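Local coordinates for protein immunoreactive 84kD antigen PG93 (Porphyromonas gingivalis, PDB 5M11) that is an essential bacterial surface component of the type-IX secretion system, built largely from beta-propellers and binding zinc and calcium ions, at residues 425-438 with 469-483. Sequence-based numbering, arbitrary orientation.
Sequences KAIAFDNKGNLWGT and SFGNMIILPNGDKWV
Ala-426 and Asn-472 bring the inner strands of two neighbouring beta-propeller blades together, their CA atoms 3.9 Å apart. Each segment is the first hairpin of a four-stranded antiparallel blade, closed by a type I turn. Strands 427-429 and 469-475 run nearly parallel (11°) without a hydrogen bond between them; the joint rests on side chains packing against each other and against backbone carbonyls. Ala-426 suits the tight end: its CB touches Gly-471 O at 3.3 Å and also Val-483 CG1, the small methyl letting the backbones come this close. The extended chain of Lys-425 runs along the carbonyls of Phe-470 and Gly-471, and its NZ bonds Tyr-317 OH. Where the blades diverge, longer side chains fill in. Met-473, its CG anti to the backbone N (chi1 -174°), reaches straight across; SD lies 3.8 Å from Trp-436 CB, and the bend at the thioether brings CE to Thr-438 CG2 at 3.7 Å. Thr-438 also sets CG2 over one face of the Phe-470 ring, while OG1 donates to Lys-425 O within its own hairpin. Near the turn, Ile-475 CD1 packs on Ala-428 CB at 3.9 Å. The bent chain of Lys-481 crosses the Trp-436 indole at about a right angle: CE sits over its face, 3.6 Å from the five-membered ring centroid, and NZ makes a cation-pi contact with the six-membered ring, 20° off its normal. NZ also bonds Gly-479 O and forms a salt bridge with Asp-502, a calcium ligand. Trp-436 NE1 steadies the indole with a 2.8 Å hydrogen bond to Asp-430 OD2, which also accepts from Asn-434 ND2. The seam is thus mostly apolar, closed at the turn end by the Lys-481 to Trp-436 cation-pi contact, whose buried charge is probably balanced by Asp-502 and further stabilised by the indole face.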
loop_
_atom_site.group_PDB
_atom_site.type_symbol
_atom_site.label_atom_id
_atom_site.label_comp_id
_atom_site.label_asym_id
_atom_site.label_seq_id
_atom_site.Cartn_x
_atom_site.Cartn_y
_atom_site.Cartn_z
ATOM N N LYS A 425 3.334 -17.802 -14.785
ATOM C CA LYS A 425 2.270 -16.802 -14.605
ATOM C C LYS A 425 0.957 -17.327 -15.238
ATOM O O LYS A 425 1.009 -18.349 -15.912
ATOM C CB LYS A 425 2.661 -15.416 -15.174
ATOM C CG LYS A 425 1.762 -14.327 -14.613
ATOM C CD LYS A 425 2.016 -12.910 -15.055
ATOM C CE LYS A 425 1.043 -12.071 -14.242
ATOM N NZ LYS A 425 1.176 -10.615 -14.475
ATOM N N ALA A 426 -0.209 -16.649 -15.016
ATOM C CA ALA A 426 -1.554 -16.989 -15.532
ATOM C C ALA A 426 -2.021 -18.422 -15.128
ATOM O O ALA A 426 -2.438 -19.206 -15.994
ATOM C CB ALA A 426 -1.609 -16.813 -17.047
ATOM N N ILE A 427 -1.995 -18.737 -13.802
ATOM C CA ILE A 427 -2.402 -20.057 -13.269
ATOM C C ILE A 427 -3.841 -20.043 -12.734
ATOM O O ILE A 427 -4.196 -19.173 -11.927
ATOM C CB ILE A 427 -1.436 -20.648 -12.196
ATOM C CG1 ILE A 427 -1.111 -19.635 -11.059
ATOM C CG2 ILE A 427 -0.186 -21.195 -12.865
ATOM C CD1 ILE A 427 -0.512 -20.243 -9.746
ATOM N N ALA A 428 -4.648 -21.047 -13.145
ATOM C CA ALA A 428 -6.030 -21.197 -12.686
ATOM C C ALA A 428 -6.421 -22.677 -12.617
ATOM O O ALA A 428 -5.701 -23.529 -13.138
ATOM C CB ALA A 428 -6.972 -20.436 -13.607
ATOM N N PHE A 429 -7.550 -22.978 -11.942
ATOM C CA PHE A 429 -8.116 -24.333 -11.811
ATOM C C PHE A 429 -9.391 -24.476 -12.654
ATOM O O PHE A 429 -10.175 -23.520 -12.756
ATOM C CB PHE A 429 -8.452 -24.665 -10.336
ATOM C CG PHE A 429 -7.325 -25.182 -9.473
ATOM C CD1 PHE A 429 -7.008 -26.532 -9.451
ATOM C CD2 PHE A 429 -6.616 -24.325 -8.638
ATOM C CE1 PHE A 429 -5.985 -27.013 -8.624
ATOM C CE2 PHE A 429 -5.588 -24.808 -7.809
ATOM C CZ PHE A 429 -5.281 -26.145 -7.807
ATOM N N ASP A 430 -9.638 -25.671 -13.212
ATOM C CA ASP A 430 -10.876 -25.867 -13.975
ATOM C C ASP A 430 -11.978 -26.430 -13.059
ATOM O O ASP A 430 -11.721 -26.729 -11.886
ATOM C CB ASP A 430 -10.665 -26.727 -15.241
ATOM C CG ASP A 430 -10.166 -28.140 -15.040
ATOM O OD1 ASP A 430 -10.350 -28.685 -13.932
ATOM O OD2 ASP A 430 -9.674 -28.738 -16.021
ATOM N N ASN A 431 -13.210 -26.553 -13.593
ATOM C CA ASN A 431 -14.361 -27.076 -12.843
ATOM C C ASN A 431 -14.131 -28.556 -12.450
ATOM O O ASN A 431 -14.791 -29.047 -11.528
ATOM C CB ASN A 431 -15.645 -26.930 -13.670
ATOM C CG ASN A 431 -15.743 -27.915 -14.817
ATOM O OD1 ASN A 431 -14.856 -28.006 -15.681
ATOM N ND2 ASN A 431 -16.805 -28.708 -14.817
ATOM N N LYS A 432 -13.199 -29.256 -13.160
ATOM C CA LYS A 432 -12.861 -30.655 -12.919
ATOM C C LYS A 432 -11.706 -30.835 -11.883
ATOM O O LYS A 432 -11.366 -31.970 -11.539
ATOM C CB LYS A 432 -12.531 -31.344 -14.239
ATOM C CG LYS A 432 -13.759 -32.000 -14.856
ATOM C CD LYS A 432 -13.677 -32.093 -16.375
ATOM C CE LYS A 432 -14.224 -30.869 -17.083
ATOM N NZ LYS A 432 -15.689 -30.704 -16.875
ATOM N N GLY A 433 -11.165 -29.729 -11.364
ATOM C CA GLY A 433 -10.122 -29.753 -10.339
ATOM C C GLY A 433 -8.682 -29.813 -10.809
ATOM O O GLY A 433 -7.783 -30.062 -9.997
ATOM N N ASN A 434 -8.446 -29.551 -12.107
ATOM C CA ASN A 434 -7.121 -29.548 -12.717
ATOM C C ASN A 434 -6.504 -28.163 -12.695
ATOM O O ASN A 434 -7.222 -27.172 -12.736
ATOM C CB ASN A 434 -7.191 -30.043 -14.160
ATOM C CG ASN A 434 -7.663 -31.454 -14.291
ATOM O OD1 ASN A 434 -7.150 -32.372 -13.633
ATOM N ND2 ASN A 434 -8.646 -31.648 -15.155
ATOM N N LEU A 435 -5.173 -28.093 -12.685
ATOM C CA LEU A 435 -4.483 -26.826 -12.691
ATOM C C LEU A 435 -3.970 -26.506 -14.078
ATOM O O LEU A 435 -3.054 -27.155 -14.570
ATOM C CB LEU A 435 -3.329 -26.814 -11.675
ATOM C CG LEU A 435 -2.476 -25.531 -11.654
ATOM C CD1 LEU A 435 -3.193 -24.393 -10.931
ATOM C CD2 LEU A 435 -1.129 -25.791 -11.037
ATOM N N TRP A 436 -4.557 -25.495 -14.702
ATOM C CA TRP A 436 -4.118 -24.965 -15.986
ATOM C C TRP A 436 -3.224 -23.753 -15.723
ATOM O O TRP A 436 -3.457 -22.987 -14.774
ATOM C CB TRP A 436 -5.321 -24.593 -16.844
ATOM C CG TRP A 436 -6.087 -25.791 -17.265
ATOM C CD1 TRP A 436 -7.068 -26.424 -16.562
ATOM C CD2 TRP A 436 -5.857 -26.580 -18.440
ATOM N NE1 TRP A 436 -7.487 -27.547 -17.243
ATOM C CE2 TRP A 436 -6.782 -27.647 -18.415
ATOM C CE3 TRP A 436 -4.976 -26.471 -19.530
ATOM C CZ2 TRP A 436 -6.841 -28.605 -19.423
ATOM C CZ3 TRP A 436 -5.039 -27.418 -20.535
ATOM C CH2 TRP A 436 -5.950 -28.478 -20.468
ATOM N N GLY A 437 -2.209 -23.594 -16.539
ATOM C CA GLY A 437 -1.300 -22.482 -16.374
ATOM C C GLY A 437 -0.423 -22.300 -17.578
ATOM O O GLY A 437 -0.355 -23.170 -18.451
ATOM N N THR A 438 0.256 -21.159 -17.622
ATOM C CA THR A 438 1.148 -20.809 -18.713
ATOM C C THR A 438 2.566 -20.555 -18.161
ATOM O O THR A 438 2.738 -20.303 -16.965
ATOM C CB THR A 438 0.583 -19.614 -19.511
ATOM O OG1 THR A 438 0.855 -18.397 -18.810
ATOM C CG2 THR A 438 -0.917 -19.756 -19.835
ATOM N N SER A 469 5.833 -13.307 -22.031
ATOM C CA SER A 469 4.968 -13.454 -20.869
ATOM C C SER A 469 3.500 -13.249 -21.166
ATOM O O SER A 469 3.117 -12.323 -21.892
ATOM C CB SER A 469 5.378 -12.470 -19.779
ATOM O OG SER A 469 4.486 -12.501 -18.679
ATOM N N PHE A 470 2.685 -14.124 -20.561
ATOM C CA PHE A 470 1.233 -14.075 -20.563
ATOM C C PHE A 470 0.815 -13.292 -19.327
ATOM O O PHE A 470 1.659 -12.998 -18.474
ATOM C CB PHE A 470 0.628 -15.492 -20.555
ATOM C CG PHE A 470 0.584 -16.240 -21.868
ATOM C CD1 PHE A 470 -0.442 -16.019 -22.780
ATOM C CD2 PHE A 470 1.519 -17.231 -22.154
ATOM C CE1 PHE A 470 -0.513 -16.757 -23.970
ATOM C CE2 PHE A 470 1.471 -17.941 -23.360
ATOM C CZ PHE A 470 0.453 -17.706 -24.257
ATOM N N GLY A 471 -0.470 -12.976 -19.219
ATOM C CA GLY A 471 -1.005 -12.225 -18.094
ATOM C C GLY A 471 -1.710 -13.098 -17.091
ATOM O O GLY A 471 -1.076 -13.693 -16.222
ATOM N N ASN A 472 -3.029 -13.166 -17.201
ATOM C CA ASN A 472 -3.867 -13.935 -16.283
ATOM C C ASN A 472 -4.862 -14.817 -17.059
ATOM O O ASN A 472 -5.195 -14.521 -18.207
ATOM C CB ASN A 472 -4.589 -13.000 -15.310
ATOM C CG ASN A 472 -3.679 -12.040 -14.583
ATOM O OD1 ASN A 472 -3.560 -10.857 -14.950
ATOM N ND2 ASN A 472 -2.999 -12.537 -13.559
ATOM N N MET A 473 -5.321 -15.903 -16.437
ATOM C CA MET A 473 -6.223 -16.814 -17.129
ATOM C C MET A 473 -7.639 -16.783 -16.564
ATOM O O MET A 473 -7.826 -16.839 -15.344
ATOM C CB MET A 473 -5.664 -18.252 -17.064
ATOM C CG MET A 473 -6.447 -19.281 -17.870
ATOM S SD MET A 473 -5.751 -20.945 -17.686
ATOM C CE MET A 473 -4.182 -20.744 -18.520
ATOM N N ILE A 474 -8.638 -16.714 -17.451
ATOM C CA ILE A 474 -10.016 -16.847 -17.010
ATOM C C ILE A 474 -10.570 -18.044 -17.761
ATOM O O ILE A 474 -10.247 -18.218 -18.936
ATOM C CB ILE A 474 -10.913 -15.585 -17.053
ATOM C CG1 ILE A 474 -11.269 -15.137 -18.468
ATOM C CG2 ILE A 474 -10.283 -14.456 -16.253
ATOM C CD1 ILE A 474 -12.412 -14.225 -18.486
ATOM N N ILE A 475 -11.277 -18.933 -17.051
ATOM C CA ILE A 475 -11.854 -20.153 -17.617
ATOM C C ILE A 475 -13.391 -19.998 -17.573
ATOM O O ILE A 475 -13.984 -20.046 -16.496
ATOM C CB ILE A 475 -11.334 -21.437 -16.871
ATOM C CG1 ILE A 475 -9.802 -21.553 -16.902
ATOM C CG2 ILE A 475 -11.994 -22.720 -17.372
ATOM C CD1 ILE A 475 -9.196 -22.606 -15.903
ATOM N N LEU A 476 -14.018 -19.785 -18.739
ATOM C CA LEU A 476 -15.469 -19.634 -18.872
ATOM C C LEU A 476 -16.200 -20.954 -18.556
ATOM O O LEU A 476 -15.580 -22.019 -18.723
ATOM C CB LEU A 476 -15.832 -19.153 -20.290
ATOM C CG LEU A 476 -16.178 -17.678 -20.379
ATOM C CD1 LEU A 476 -14.975 -16.858 -20.723
ATOM C CD2 LEU A 476 -17.255 -17.435 -21.373
ATOM N N PRO A 477 -17.511 -20.908 -18.130
ATOM C CA PRO A 477 -18.244 -22.147 -17.802
ATOM C C PRO A 477 -18.225 -23.238 -18.882
ATOM O O PRO A 477 -18.184 -24.413 -18.523
ATOM C CB PRO A 477 -19.666 -21.642 -17.566
ATOM C CG PRO A 477 -19.473 -20.303 -16.999
ATOM C CD PRO A 477 -18.360 -19.731 -17.838
ATOM N N ASN A 478 -18.196 -22.869 -20.173
ATOM C CA ASN A 478 -18.140 -23.835 -21.281
ATOM C C ASN A 478 -16.729 -24.473 -21.468
ATOM O O ASN A 478 -16.539 -25.308 -22.358
ATOM C CB ASN A 478 -18.579 -23.160 -22.584
ATOM C CG ASN A 478 -17.658 -22.067 -23.059
ATOM O OD1 ASN A 478 -16.971 -21.400 -22.281
ATOM N ND2 ASN A 478 -17.659 -21.836 -24.343
ATOM N N GLY A 479 -15.760 -24.055 -20.656
ATOM C CA GLY A 479 -14.404 -24.596 -20.707
ATOM C C GLY A 479 -13.366 -23.792 -21.463
ATOM O O GLY A 479 -12.178 -24.119 -21.395
ATOM N N ASP A 480 -13.801 -22.751 -22.203
ATOM C CA ASP A 480 -12.908 -21.859 -22.949
ATOM C C ASP A 480 -11.932 -21.184 -21.990
ATOM O O ASP A 480 -12.314 -20.839 -20.864
ATOM C CB ASP A 480 -13.722 -20.791 -23.710
ATOM C CG ASP A 480 -14.473 -21.279 -24.928
ATOM O OD1 ASP A 480 -14.789 -22.492 -24.991
ATOM O OD2 ASP A 480 -14.783 -20.440 -25.803
ATOM N N LYS A 481 -10.676 -21.021 -22.414
ATOM C CA LYS A 481 -9.662 -20.398 -21.568
ATOM C C LYS A 481 -9.158 -19.160 -22.252
ATOM O O LYS A 481 -8.733 -19.234 -23.405
ATOM C CB LYS A 481 -8.520 -21.383 -21.248
ATOM C CG LYS A 481 -8.979 -22.559 -20.393
ATOM C CD LYS A 481 -8.219 -23.829 -20.691
ATOM C CE LYS A 481 -8.762 -25.009 -19.913
ATOM N NZ LYS A 481 -9.884 -25.679 -20.620
ATOM N N TRP A 482 -9.268 -18.008 -21.570
ATOM C CA TRP A 482 -8.806 -16.708 -22.077
ATOM C C TRP A 482 -7.548 -16.343 -21.358
ATOM O O TRP A 482 -7.521 -16.373 -20.124
ATOM C CB TRP A 482 -9.870 -15.594 -21.906
ATOM C CG TRP A 482 -11.147 -15.785 -22.684
ATOM C CD1 TRP A 482 -11.900 -16.918 -22.754
ATOM C CD2 TRP A 482 -11.875 -14.776 -23.409
ATOM N NE1 TRP A 482 -13.002 -16.705 -23.552
ATOM C CE2 TRP A 482 -13.032 -15.392 -23.936
ATOM C CE3 TRP A 482 -11.649 -13.418 -23.689
ATOM C CZ2 TRP A 482 -13.955 -14.705 -24.724
ATOM C CZ3 TRP A 482 -12.565 -12.736 -24.465
ATOM C CH2 TRP A 482 -13.700 -13.380 -24.985
ATOM N N VAL A 483 -6.481 -16.062 -22.112
ATOM C CA VAL A 483 -5.199 -15.639 -21.535
ATOM C C VAL A 483 -4.757 -14.362 -22.254
ATOM O O VAL A 483 -4.660 -14.391 -23.473
ATOM C CB VAL A 483 -4.065 -16.721 -21.550
ATOM C CG1 VAL A 483 -3.032 -16.431 -20.475
ATOM C CG2 VAL A 483 -4.604 -18.134 -21.359
#